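Side-chain contacts in 6-phospho-beta-glucosidase (Thermotoga maritima, PDB 1UP7), which hydrolyses cellobiose 6'-phosphate to glucose 6-phosphate and glucose, using NAD(+) and a manganese ion as cofactors: residues Y190-N193 with H194-F197; E210-F213 with E214-L218; L238-N241 with P242-Y246; E326-P329 with D330-L334; H355-L358 with S359-A363. All blocks are in the same frame, centred on the assembly; numbering follows the deposited sequence.

Contact 1 of 5, residues Y190-N193 with H194-F197; sequences YGLN and HLSF. With G6P (6-O-phosphono-alpha-D-glucopyranose), chain J.
Asn193 and His194 form the two corners of a type II beta turn, Leu192 to Leu195, which closes the hairpin between strands 185-190 and 195-203 and carries the manganese ligand His194 into the active site. Leu192 N to Leu195 O and Leu195 N to Leu192 O, both 2.7 Å, clamp the turn, each donor standing above the plane of the carbonyl it reaches. One step further Gly191 pairs with Ser196; with no side chain in the way, Leu195 O comes to 3.3 Å from Gly191 CA. Phe197 N binds Tyr190 O at 2.8 Å, and that oxygen also lies at the edge of the Phe197 ring. Leu192 and Leu195 run side by side, CB to CB 3.8 Å. At the tip, Asn193 CG is turned anti to N (chi1 -172°), which brings it over one face of the His194 imidazole; Asn193 OD1 and ND2 are held by Gly145 and Glu335. The imidazole presents its edge to the sugar, and His194 NE2 shares a 3.2 Å hydrogen bond with O3 of glucose 6-phosphate. Replacing His194 by alanine would probably leave that hydroxyl without this mate and the manganese site one ligand short. Ala357 and Ile361 of helix 355-376 pack on Tyr190, Leu192 and Phe197, and Leu334 of strand 333-341 meets Leu192.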
# COMPACT_ATOMS: atom_id res chain seq x y z
N TYR A 190 -19.03 -2.01 7.20
CA TYR A 190 -18.02 -2.74 6.43
C TYR A 190 -17.94 -4.17 6.90
O TYR A 190 -18.34 -4.52 8.00
CB TYR A 190 -16.64 -2.07 6.54
CG TYR A 190 -16.17 -1.86 7.98
CD1 TYR A 190 -16.63 -0.77 8.74
CD2 TYR A 190 -15.28 -2.73 8.57
CE1 TYR A 190 -16.19 -0.59 10.05
CE2 TYR A 190 -14.86 -2.56 9.85
CZ TYR A 190 -15.31 -1.49 10.60
OH TYR A 190 -14.87 -1.36 11.89
N GLY A 191 -17.36 -4.99 6.04
CA GLY A 191 -17.09 -6.37 6.33
C GLY A 191 -17.34 -7.16 5.06
O GLY A 191 -17.28 -6.66 3.94
N LEU A 192 -17.61 -8.43 5.26
CA LEU A 192 -17.95 -9.30 4.17
C LEU A 192 -19.45 -9.55 4.30
O LEU A 192 -20.03 -9.40 5.36
CB LEU A 192 -17.17 -10.60 4.32
CG LEU A 192 -15.83 -10.76 3.58
CD1 LEU A 192 -15.06 -9.49 3.24
CD2 LEU A 192 -14.96 -11.80 4.26
N ASN A 193 -20.06 -9.89 3.19
CA ASN A 193 -21.41 -10.42 3.19
C ASN A 193 -21.62 -11.50 4.27
O ASN A 193 -20.87 -12.46 4.34
CB ASN A 193 -21.69 -10.97 1.79
CG ASN A 193 -23.13 -11.40 1.59
OD1 ASN A 193 -23.37 -12.50 1.12
ND2 ASN A 193 -24.09 -10.54 1.94
N HIS A 194 -22.62 -11.32 5.13
CA HIS A 194 -22.80 -12.19 6.31
C HIS A 194 -21.70 -12.14 7.33
O HIS A 194 -21.60 -13.06 8.14
CB HIS A 194 -23.01 -13.65 5.88
CG HIS A 194 -24.21 -13.81 5.02
ND1 HIS A 194 -24.18 -14.44 3.80
CD2 HIS A 194 -25.47 -13.32 5.16
CE1 HIS A 194 -25.38 -14.39 3.25
NE2 HIS A 194 -26.18 -13.70 4.06
N LEU A 195 -20.90 -11.08 7.31
CA LEU A 195 -19.74 -10.93 8.18
C LEU A 195 -19.40 -9.44 8.22
O LEU A 195 -18.32 -9.01 7.83
CB LEU A 195 -18.59 -11.75 7.62
CG LEU A 195 -17.48 -12.11 8.59
CD1 LEU A 195 -17.80 -13.34 9.39
CD2 LEU A 195 -16.18 -12.27 7.85
N SER A 196 -20.37 -8.66 8.66
CA SER A 196 -20.31 -7.23 8.55
C SER A 196 -20.56 -6.58 9.90
O SER A 196 -21.10 -7.22 10.82
CB SER A 196 -21.35 -6.75 7.52
OG SER A 196 -22.68 -7.06 7.95
N PHE A 197 -20.14 -5.32 9.99
CA PHE A 197 -20.02 -4.61 11.25
C PHE A 197 -20.49 -3.18 11.03
O PHE A 197 -20.20 -2.58 9.99
CB PHE A 197 -18.58 -4.68 11.76
CG PHE A 197 -18.06 -6.09 11.88
CD1 PHE A 197 -17.53 -6.76 10.76
CD2 PHE A 197 -18.15 -6.77 13.09
CE1 PHE A 197 -17.08 -8.06 10.85
CE2 PHE A 197 -17.68 -8.06 13.21
CZ PHE A 197 -17.14 -8.72 12.09
C1 G6P J . -31.27 -13.79 5.61
C2 G6P J . -29.94 -13.70 4.82
C3 G6P J . -30.11 -14.32 3.43
C4 G6P J . -30.47 -15.79 3.64
C5 G6P J . -31.83 -15.85 4.37
C6 G6P J . -32.22 -17.29 4.64
O1 G6P J . -31.21 -13.28 6.95
O2 G6P J . -29.47 -12.36 4.65
O3 G6P J . -28.95 -14.17 2.60
O4 G6P J . -30.46 -16.49 2.40
O5 G6P J . -31.78 -15.15 5.64
O6 G6P J . -33.63 -17.45 4.63
P G6P J . -34.29 -18.88 4.28
O1P G6P J . -35.78 -18.63 4.16
O2P G6P J . -34.08 -19.96 5.34
O3P G6P J . -33.72 -19.33 2.97

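Contact 2 of 5, residues E210-F213 with E214-L218; sequences EKVF and ENLKL
Phe213, the one aromatic ring here, meets residues 214-218 not through a face but through its backbone: the aliphatic part of Lys217 abuts the carbonyl oxygen, CG 3.4 Å from Phe213 O. The ring itself swings off the helix, CG anti to the carbonyl carbon (chi1 -80°), to make a cation-pi contact with Arg237 and to pack on Tyr233 and Ile239. Another flat group, the Glu214 carboxylate, meets Lys217 through bends in both chains; Lys217 NZ to Glu214 OE1 is a salt bridge of 3.1 Å, weak as a hydrogen bond. On the inner side Val212 and Leu216 point the same way, CG1 to CD1 4.0 Å, and Leu216 CD1 also rests 3.2 Å from Val212 O. Three i to i+4 bonds tie the turns together: Glu214 N to Glu210 O at 2.8 Å, Asn215 N to Lys211 O, and Leu216 N to Val212 O at 3.0 Å. Glu210 and Lys211 spend their charges on Arg237 and Glu206. The result is an amphipathic helix, with Val212, Phe213 and Leu216 turned to helices 166-177 and 230-236 and to strand 239-240, and a charged outer side, far from the active site.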
# COMPACT_ATOMS: atom_id res chain seq x y z
N GLU A 210 -24.76 5.90 19.95
CA GLU A 210 -24.97 5.60 21.36
C GLU A 210 -26.41 5.17 21.61
O GLU A 210 -26.66 4.14 22.25
CB GLU A 210 -24.63 6.82 22.26
CG GLU A 210 -23.18 6.93 22.73
CD GLU A 210 -22.47 5.58 22.88
OE1 GLU A 210 -22.78 4.79 23.82
OE2 GLU A 210 -21.59 5.29 22.04
N LYS A 211 -27.34 5.97 21.10
CA LYS A 211 -28.78 5.74 21.22
C LYS A 211 -29.17 4.38 20.67
O LYS A 211 -30.02 3.71 21.22
CB LYS A 211 -29.54 6.82 20.47
CG LYS A 211 -29.84 8.03 21.27
CD LYS A 211 -30.33 9.17 20.36
CE LYS A 211 -30.37 10.48 21.13
NZ LYS A 211 -29.89 11.57 20.24
N VAL A 212 -28.54 3.99 19.56
CA VAL A 212 -28.78 2.70 18.94
C VAL A 212 -28.28 1.58 19.84
O VAL A 212 -29.00 0.60 20.05
CB VAL A 212 -28.20 2.62 17.49
CG1 VAL A 212 -28.35 1.24 16.92
CG2 VAL A 212 -28.88 3.62 16.56
N PHE A 213 -27.07 1.73 20.39
CA PHE A 213 -26.53 0.75 21.34
C PHE A 213 -27.44 0.63 22.58
O PHE A 213 -27.80 -0.47 22.98
CB PHE A 213 -25.09 1.10 21.72
CG PHE A 213 -24.08 0.67 20.70
CD1 PHE A 213 -23.85 -0.68 20.46
CD2 PHE A 213 -23.33 1.60 20.02
CE1 PHE A 213 -22.89 -1.10 19.51
CE2 PHE A 213 -22.36 1.21 19.06
CZ PHE A 213 -22.13 -0.13 18.82
N GLU A 214 -27.85 1.77 23.14
CA GLU A 214 -28.79 1.78 24.27
C GLU A 214 -30.10 1.07 23.92
O GLU A 214 -30.69 0.39 24.76
CB GLU A 214 -29.08 3.19 24.77
CG GLU A 214 -27.88 3.86 25.42
CD GLU A 214 -27.63 3.40 26.85
OE1 GLU A 214 -27.04 2.30 27.03
OE2 GLU A 214 -28.02 4.12 27.81
N ASN A 215 -30.55 1.22 22.68
CA ASN A 215 -31.79 0.58 22.23
C ASN A 215 -31.67 -0.94 22.11
O ASN A 215 -32.59 -1.67 22.49
CB ASN A 215 -32.20 1.15 20.87
CG ASN A 215 -33.69 1.50 20.80
OD1 ASN A 215 -34.43 0.95 19.97
ND2 ASN A 215 -34.13 2.42 21.68
N LEU A 216 -30.54 -1.41 21.58
CA LEU A 216 -30.27 -2.84 21.51
C LEU A 216 -30.44 -3.60 22.84
O LEU A 216 -30.81 -4.78 22.83
CB LEU A 216 -28.89 -3.07 20.93
CG LEU A 216 -28.86 -3.41 19.43
CD1 LEU A 216 -29.39 -2.26 18.57
CD2 LEU A 216 -27.44 -3.76 19.02
N LYS A 217 -30.19 -2.94 23.98
CA LYS A 217 -30.18 -3.57 25.29
C LYS A 217 -31.60 -3.73 25.81
O LYS A 217 -31.87 -4.50 26.76
CB LYS A 217 -29.45 -2.64 26.30
CG LYS A 217 -28.03 -2.20 25.84
CD LYS A 217 -27.69 -0.79 26.33
CE LYS A 217 -27.67 -0.70 27.85
NZ LYS A 217 -28.83 0.10 28.32
N LEU A 218 -32.49 -2.92 25.24
CA LEU A 218 -33.88 -2.88 25.67
C LEU A 218 -34.66 -3.89 24.83
O LEU A 218 -35.63 -4.49 25.31
CB LEU A 218 -34.44 -1.46 25.49
CG LEU A 218 -34.37 -0.50 26.69
CD1 LEU A 218 -33.09 0.36 26.70
CD2 LEU A 218 -35.61 0.38 26.73

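Contact 3 of 5, residues L238-N241 with P242-Y246; sequences LIVN and PYLRY. With G6P (6-O-phosphono-alpha-D-glucopyranose), chain J.
Tyr243, the proton acceptor of the active site, sets its hydroxyl against the sugar, OH 3.3 Å from C2 of glucose 6-phosphate, with that carbon near the plane of the ring. Asn241 lies alongside, at the edge of the ring. Its OD1 accepts Tyr243 N at 3.0 Å, in the amide plane and on a lone pair, with a nearly straight N-H (163°); this closes an Asx turn. Asn241 CG lies opposite N about the CA-CB bond (chi1 -170°), which runs the side chain beside that of Tyr243, and OD1 also comes to 3.1 Å from Tyr243 CD1. The amide and ring planes are 67° apart. Asn241 O meanwhile takes Leu244 N at 2.9 Å, so the same residue grips the next turn with both its backbone and its side-chain oxygen. Pro242 O, one residue on, is held from opposite faces of its plane by Arg245 N and Arg245 NE, the latter at 3.0 Å, while the guanidinium reaches on to Glu226. Val240 CG2 packs against Leu244, modelled rather closely. In turn Asn241 ND2 is fixed by Ser196 OG, and the Tyr243 ring meets that of the manganese ligand His194. Glu105, close by, is thought by similarity to raise the basicity of the tyrosine. The turn thus links strand 239-240, which pairs with strand 195-203, to helix 245-248; Phe197 packs on Val240 and Leu244, and helix 166-177 touches Ile239 and Asn241.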
# COMPACT_ATOMS: atom_id res chain seq x y z
N LEU A 238 -19.31 -2.50 18.41
CA LEU A 238 -19.70 -2.66 17.02
C LEU A 238 -21.07 -3.33 17.00
O LEU A 238 -21.38 -4.23 17.82
CB LEU A 238 -18.73 -3.57 16.22
CG LEU A 238 -17.25 -3.21 16.00
CD1 LEU A 238 -16.49 -4.36 15.29
CD2 LEU A 238 -17.15 -1.92 15.20
N ILE A 239 -21.92 -2.90 16.08
CA ILE A 239 -23.15 -3.64 15.87
C ILE A 239 -22.82 -4.69 14.83
O ILE A 239 -22.28 -4.40 13.78
CB ILE A 239 -24.35 -2.76 15.41
CG1 ILE A 239 -24.76 -1.77 16.49
CG2 ILE A 239 -25.57 -3.63 15.06
CD1 ILE A 239 -25.13 -0.44 15.97
N VAL A 240 -23.12 -5.93 15.16
CA VAL A 240 -22.59 -7.06 14.44
C VAL A 240 -23.68 -7.75 13.59
O VAL A 240 -24.82 -7.87 14.00
CB VAL A 240 -21.91 -8.04 15.43
CG1 VAL A 240 -22.91 -9.01 16.14
CG2 VAL A 240 -20.87 -8.80 14.73
N ASN A 241 -23.34 -8.16 12.38
CA ASN A 241 -24.25 -9.01 11.59
C ASN A 241 -24.63 -10.25 12.43
O ASN A 241 -23.79 -10.86 13.04
CB ASN A 241 -23.56 -9.42 10.28
CG ASN A 241 -24.50 -10.12 9.26
OD1 ASN A 241 -25.13 -11.15 9.55
ND2 ASN A 241 -24.54 -9.59 8.04
N PRO A 242 -25.91 -10.60 12.46
CA PRO A 242 -26.39 -11.73 13.30
C PRO A 242 -25.68 -13.05 12.96
O PRO A 242 -25.57 -13.92 13.80
CB PRO A 242 -27.90 -11.85 12.96
CG PRO A 242 -28.27 -10.54 12.29
CD PRO A 242 -27.00 -9.98 11.67
N TYR A 243 -25.17 -13.15 11.74
CA TYR A 243 -24.40 -14.32 11.31
C TYR A 243 -23.11 -14.52 12.08
O TYR A 243 -22.53 -15.60 12.01
CB TYR A 243 -24.08 -14.23 9.84
CG TYR A 243 -25.20 -14.68 8.94
CD1 TYR A 243 -26.30 -13.83 8.66
CD2 TYR A 243 -25.17 -15.96 8.35
CE1 TYR A 243 -27.34 -14.26 7.82
CE2 TYR A 243 -26.20 -16.41 7.54
CZ TYR A 243 -27.27 -15.57 7.27
OH TYR A 243 -28.29 -16.02 6.45
N LEU A 244 -22.66 -13.47 12.78
CA LEU A 244 -21.47 -13.57 13.60
C LEU A 244 -21.70 -14.55 14.73
O LEU A 244 -20.76 -15.05 15.30
CB LEU A 244 -21.01 -12.20 14.12
CG LEU A 244 -19.83 -11.56 13.38
CD1 LEU A 244 -18.63 -12.53 13.10
CD2 LEU A 244 -20.32 -10.93 12.06
N ARG A 245 -22.96 -14.83 15.04
CA ARG A 245 -23.31 -15.77 16.10
C ARG A 245 -22.66 -17.13 15.86
O ARG A 245 -22.31 -17.82 16.80
CB ARG A 245 -24.82 -16.00 16.15
CG ARG A 245 -25.61 -15.02 17.00
CD ARG A 245 -27.14 -15.24 16.83
NE ARG A 245 -27.38 -15.64 15.44
CZ ARG A 245 -28.46 -16.26 14.98
NH1 ARG A 245 -29.45 -16.60 15.81
NH2 ARG A 245 -28.55 -16.55 13.67
N TYR A 246 -22.51 -17.51 14.59
CA TYR A 246 -21.95 -18.82 14.22
C TYR A 246 -20.48 -18.92 14.55
O TYR A 246 -20.00 -20.01 14.83
CB TYR A 246 -22.17 -19.18 12.74
CG TYR A 246 -23.63 -19.29 12.38
CD1 TYR A 246 -24.38 -20.39 12.75
CD2 TYR A 246 -24.27 -18.27 11.67
CE1 TYR A 246 -25.74 -20.49 12.45
CE2 TYR A 246 -25.63 -18.34 11.35
CZ TYR A 246 -26.36 -19.45 11.76
OH TYR A 246 -27.70 -19.52 11.45
C1 G6P J . -31.27 -13.79 5.61
C2 G6P J . -29.94 -13.70 4.82
C3 G6P J . -30.11 -14.32 3.43
C4 G6P J . -30.47 -15.79 3.64
C5 G6P J . -31.83 -15.85 4.37
C6 G6P J . -32.22 -17.29 4.64
O1 G6P J . -31.21 -13.28 6.95
O2 G6P J . -29.47 -12.36 4.65
O3 G6P J . -28.95 -14.17 2.60
O4 G6P J . -30.46 -16.49 2.40
O5 G6P J . -31.78 -15.15 5.64
O6 G6P J . -33.63 -17.45 4.63
P G6P J . -34.29 -18.88 4.28
O1P G6P J . -35.78 -18.63 4.16
O2P G6P J . -34.08 -19.96 5.34
O3P G6P J . -33.72 -19.33 2.97

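Contact 4 of 5, residues E326-P329 with D330-L334; sequences ENLP and DDYVL
Pro329 O is gripped by two donors: Tyr332 N at 3.2 Å, which closes a type I beta turn from Pro329 to Tyr332, and Asn321 ND2 from the start of the same loop. The tyrosine N-H stands well above the carbonyl plane. The same turn folds the phenol back under the proline. Pro329 CD lies over the middle of the Tyr332 ring, 3.7 Å from its centroid and 9° off the normal, a CH-pi contact, while Pro329 CG rests 3.6 Å from Tyr332 CE1. Tyr332 CG points opposite its carbonyl carbon (chi1 -86°), which sets the ring beneath the pyrrolidine. The Leu328 and Tyr332 side chains cross at about a right angle, Leu328 CG 3.9 Å from Tyr332 CD2, and Leu328 CD2 meets Leu334 CD1 at 4.3 Å. A water joins Asp330 OD1, at 2.7 Å, to Leu328 O, at 3.3 Å. Asp331 OD1, at the edge of the ring, forms a salt bridge with Arg369, and Tyr332 OH is hydrogen-bonded to His362 ND1. Exchanging Tyr332 for alanine is likely to strip Pro329 of its aromatic floor, open a gap beside Leu328 and leave His362 ND1 without this partner. Asp330 packs on Glu326 of a second subunit, and Tyr332 on His362 of a third. The chemistry is divided: one backbone bond and CH-pi packing shape the turn, while the phenol hydroxyl and the Asp331 carboxylate anchor it to helix 355-376.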
# COMPACT_ATOMS: atom_id res chain seq x y z
N GLU A 326 -9.43 2.02 4.84
CA GLU A 326 -8.06 2.31 4.47
C GLU A 326 -7.06 1.24 4.93
O GLU A 326 -6.02 1.10 4.32
CB GLU A 326 -7.65 3.72 4.90
CG GLU A 326 -7.40 3.88 6.38
CD GLU A 326 -7.10 5.33 6.77
OE1 GLU A 326 -7.90 6.25 6.44
OE2 GLU A 326 -6.05 5.54 7.42
N ASN A 327 -7.38 0.51 6.00
CA ASN A 327 -6.45 -0.50 6.51
C ASN A 327 -6.83 -1.91 6.05
O ASN A 327 -6.55 -2.89 6.72
CB ASN A 327 -6.28 -0.41 8.03
CG ASN A 327 -7.59 -0.58 8.79
OD1 ASN A 327 -8.68 -0.40 8.25
ND2 ASN A 327 -7.47 -0.95 10.06
N LEU A 328 -7.47 -2.00 4.89
CA LEU A 328 -7.70 -3.29 4.23
C LEU A 328 -7.25 -3.11 2.78
O LEU A 328 -7.36 -1.99 2.24
CB LEU A 328 -9.19 -3.63 4.28
CG LEU A 328 -9.80 -4.80 5.06
CD1 LEU A 328 -8.83 -5.62 5.91
CD2 LEU A 328 -10.99 -4.33 5.86
N PRO A 329 -6.76 -4.15 2.11
CA PRO A 329 -6.35 -3.98 0.70
C PRO A 329 -7.48 -3.50 -0.23
O PRO A 329 -8.63 -3.86 -0.07
CB PRO A 329 -5.85 -5.37 0.28
CG PRO A 329 -5.49 -6.06 1.58
CD PRO A 329 -6.56 -5.54 2.57
N ASP A 330 -7.12 -2.69 -1.21
CA ASP A 330 -8.08 -2.20 -2.19
C ASP A 330 -8.89 -3.28 -2.90
O ASP A 330 -10.05 -3.06 -3.24
CB ASP A 330 -7.37 -1.39 -3.28
CG ASP A 330 -6.69 -0.18 -2.76
OD1 ASP A 330 -7.05 0.28 -1.65
OD2 ASP A 330 -5.76 0.38 -3.43
N ASP A 331 -8.25 -4.41 -3.18
CA ASP A 331 -8.87 -5.47 -3.97
C ASP A 331 -9.80 -6.37 -3.16
O ASP A 331 -10.46 -7.22 -3.75
CB ASP A 331 -7.80 -6.33 -4.65
CG ASP A 331 -6.76 -6.84 -3.65
OD1 ASP A 331 -7.01 -7.82 -2.92
OD2 ASP A 331 -5.69 -6.25 -3.46
N TYR A 332 -9.85 -6.24 -1.83
CA TYR A 332 -10.83 -7.05 -1.08
C TYR A 332 -12.22 -6.64 -1.54
O TYR A 332 -12.56 -5.44 -1.49
CB TYR A 332 -10.75 -6.81 0.43
CG TYR A 332 -9.74 -7.63 1.22
CD1 TYR A 332 -8.56 -8.15 0.63
CD2 TYR A 332 -9.95 -7.87 2.58
CE1 TYR A 332 -7.64 -8.90 1.39
CE2 TYR A 332 -9.04 -8.63 3.36
CZ TYR A 332 -7.89 -9.12 2.75
OH TYR A 332 -7.00 -9.80 3.53
N VAL A 333 -13.02 -7.59 -2.03
CA VAL A 333 -14.46 -7.35 -2.14
C VAL A 333 -15.05 -7.28 -0.73
O VAL A 333 -14.86 -8.21 0.08
CB VAL A 333 -15.19 -8.43 -2.99
CG1 VAL A 333 -16.69 -8.38 -2.77
CG2 VAL A 333 -14.84 -8.27 -4.50
N LEU A 334 -15.73 -6.18 -0.44
CA LEU A 334 -16.38 -5.97 0.84
C LEU A 334 -17.84 -5.59 0.60
O LEU A 334 -18.22 -5.23 -0.52
CB LEU A 334 -15.70 -4.82 1.60
CG LEU A 334 -14.21 -5.00 1.88
CD1 LEU A 334 -13.64 -3.72 2.50
CD2 LEU A 334 -13.96 -6.23 2.74
O HOH W 1 -7.74 0.93 0.85

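Contact 5 of 5, residues H355-L358 with S359-A363; sequences HFAL and SFIHA
Ser359 satisfies both of its donors on the preceding turn: N gives to His355 O at 2.9 Å, and OG gives to Phe356 O at 2.6 Å. The hydroxyl reaches that carbonyl because it lies between the backbone N and the carbonyl carbon (chi1 64°), bent back along the helix. Two more i to i+4 bonds follow, Ile361 N to Ala357 O at 3.0 Å and His362 N to Leu358 O at 2.9 Å, both nearly straight (169°). Phe356 N is taken by Asp354 OD1, just before the helix, and His362 ND1 has its partner in Tyr332. Around these bonds the side chains pair at the same spacing. Phe360 turns its edge to the face of Phe356, CE2 to CE2 3.6 Å, with the ring planes 69° apart. Phe360 CD2 also comes to 3.3 Å from Phe356 O, the oxygen that Ser359 holds. His362 runs beside Leu358, with His362 CD2 4.0 Å from Leu358 CB. Ile361 CG1 packs on Ala357 O. Phe360 also meets Leu195 and Phe197, while Leu248 lies against both phenylalanines. On another side His362 stacks on His362 of a neighbouring subunit, and Met366 of that subunit touches Leu358 and Ser359. This is the first part of a buried alpha helix with a T-shaped aromatic pair at i and i+4, set between the sheet holding strands 185-190 and 195-203 and another subunit.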
# COMPACT_ATOMS: atom_id res chain seq x y z
N HIS A 355 -9.93 -3.52 14.58
CA HIS A 355 -9.11 -4.75 14.53
C HIS A 355 -9.96 -5.99 14.75
O HIS A 355 -9.69 -7.02 14.16
CB HIS A 355 -7.96 -4.72 15.55
CG HIS A 355 -7.01 -3.58 15.36
ND1 HIS A 355 -6.57 -2.79 16.40
CD2 HIS A 355 -6.43 -3.09 14.24
CE1 HIS A 355 -5.77 -1.86 15.92
NE2 HIS A 355 -5.65 -2.03 14.62
N PHE A 356 -10.99 -5.87 15.59
CA PHE A 356 -11.88 -7.00 15.90
C PHE A 356 -12.59 -7.43 14.64
O PHE A 356 -12.66 -8.62 14.31
CB PHE A 356 -12.94 -6.59 16.94
CG PHE A 356 -13.86 -7.70 17.37
CD1 PHE A 356 -13.52 -8.54 18.43
CD2 PHE A 356 -15.08 -7.91 16.72
CE1 PHE A 356 -14.38 -9.55 18.85
CE2 PHE A 356 -15.94 -8.92 17.13
CZ PHE A 356 -15.58 -9.75 18.21
N ALA A 357 -13.14 -6.47 13.92
CA ALA A 357 -13.72 -6.75 12.61
C ALA A 357 -12.69 -7.31 11.60
O ALA A 357 -12.99 -8.25 10.86
CB ALA A 357 -14.43 -5.53 12.05
N LEU A 358 -11.49 -6.73 11.56
CA LEU A 358 -10.46 -7.20 10.62
C LEU A 358 -10.06 -8.67 10.90
O LEU A 358 -9.79 -9.41 9.97
CB LEU A 358 -9.25 -6.28 10.63
CG LEU A 358 -9.28 -5.17 9.57
CD1 LEU A 358 -10.59 -4.38 9.57
CD2 LEU A 358 -8.07 -4.24 9.66
N SER A 359 -10.05 -9.10 12.17
CA SER A 359 -9.67 -10.47 12.47
C SER A 359 -10.57 -11.43 11.69
O SER A 359 -10.07 -12.41 11.10
CB SER A 359 -9.74 -10.79 13.96
OG SER A 359 -11.08 -10.70 14.45
N PHE A 360 -11.87 -11.14 11.65
CA PHE A 360 -12.77 -11.98 10.85
C PHE A 360 -12.64 -11.75 9.35
O PHE A 360 -12.55 -12.71 8.60
CB PHE A 360 -14.23 -11.83 11.27
CG PHE A 360 -14.49 -12.23 12.70
CD1 PHE A 360 -14.61 -13.57 13.06
CD2 PHE A 360 -14.60 -11.26 13.68
CE1 PHE A 360 -14.84 -13.94 14.38
CE2 PHE A 360 -14.84 -11.61 15.00
CZ PHE A 360 -14.95 -12.95 15.34
N ILE A 361 -12.62 -10.49 8.91
CA ILE A 361 -12.62 -10.21 7.49
C ILE A 361 -11.40 -10.83 6.78
O ILE A 361 -11.55 -11.45 5.71
CB ILE A 361 -12.68 -8.69 7.23
CG1 ILE A 361 -13.99 -8.07 7.81
CG2 ILE A 361 -12.47 -8.39 5.73
CD1 ILE A 361 -13.96 -6.53 7.84
N HIS A 362 -10.20 -10.65 7.36
CA HIS A 362 -8.99 -11.18 6.76
C HIS A 362 -9.10 -12.71 6.66
O HIS A 362 -8.86 -13.29 5.61
CB HIS A 362 -7.76 -10.81 7.62
CG HIS A 362 -7.22 -9.44 7.39
ND1 HIS A 362 -6.84 -8.97 6.15
CD2 HIS A 362 -6.93 -8.45 8.27
CE1 HIS A 362 -6.36 -7.75 6.27
NE2 HIS A 362 -6.39 -7.41 7.55
N ALA A 363 -9.45 -13.38 7.76
CA ALA A 363 -9.44 -14.85 7.77
C ALA A 363 -10.42 -15.43 6.74
O ALA A 363 -10.11 -16.36 5.98
CB ALA A 363 -9.78 -15.42 9.23

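In the fold
Contacts 1 and 3 form the catalytic heart: neighbouring strands 195-203 and 239-240 are bonded through Ser196 and Asn241, and a turn before the first and a turn after the second each offer one residue to glucose 6-phosphate. Contact 5 is also buried, but largely apolar and aromatic; its helix backs the hairpin of contact 1 and reaches contact 3 through Phe356 and Phe360. Contact 4, partly buried, joins that helix through Leu328 and Leu358 and contact 1 through Leu334 on Leu192; contacts 4 and 5 both carry subunit boundaries. Contact 2 is the most superficial, rich in charge pairs, about 30 Å from contact 4 between centres; it touches contact 3 alone, where Val212 and Phe213 pack on Ile239.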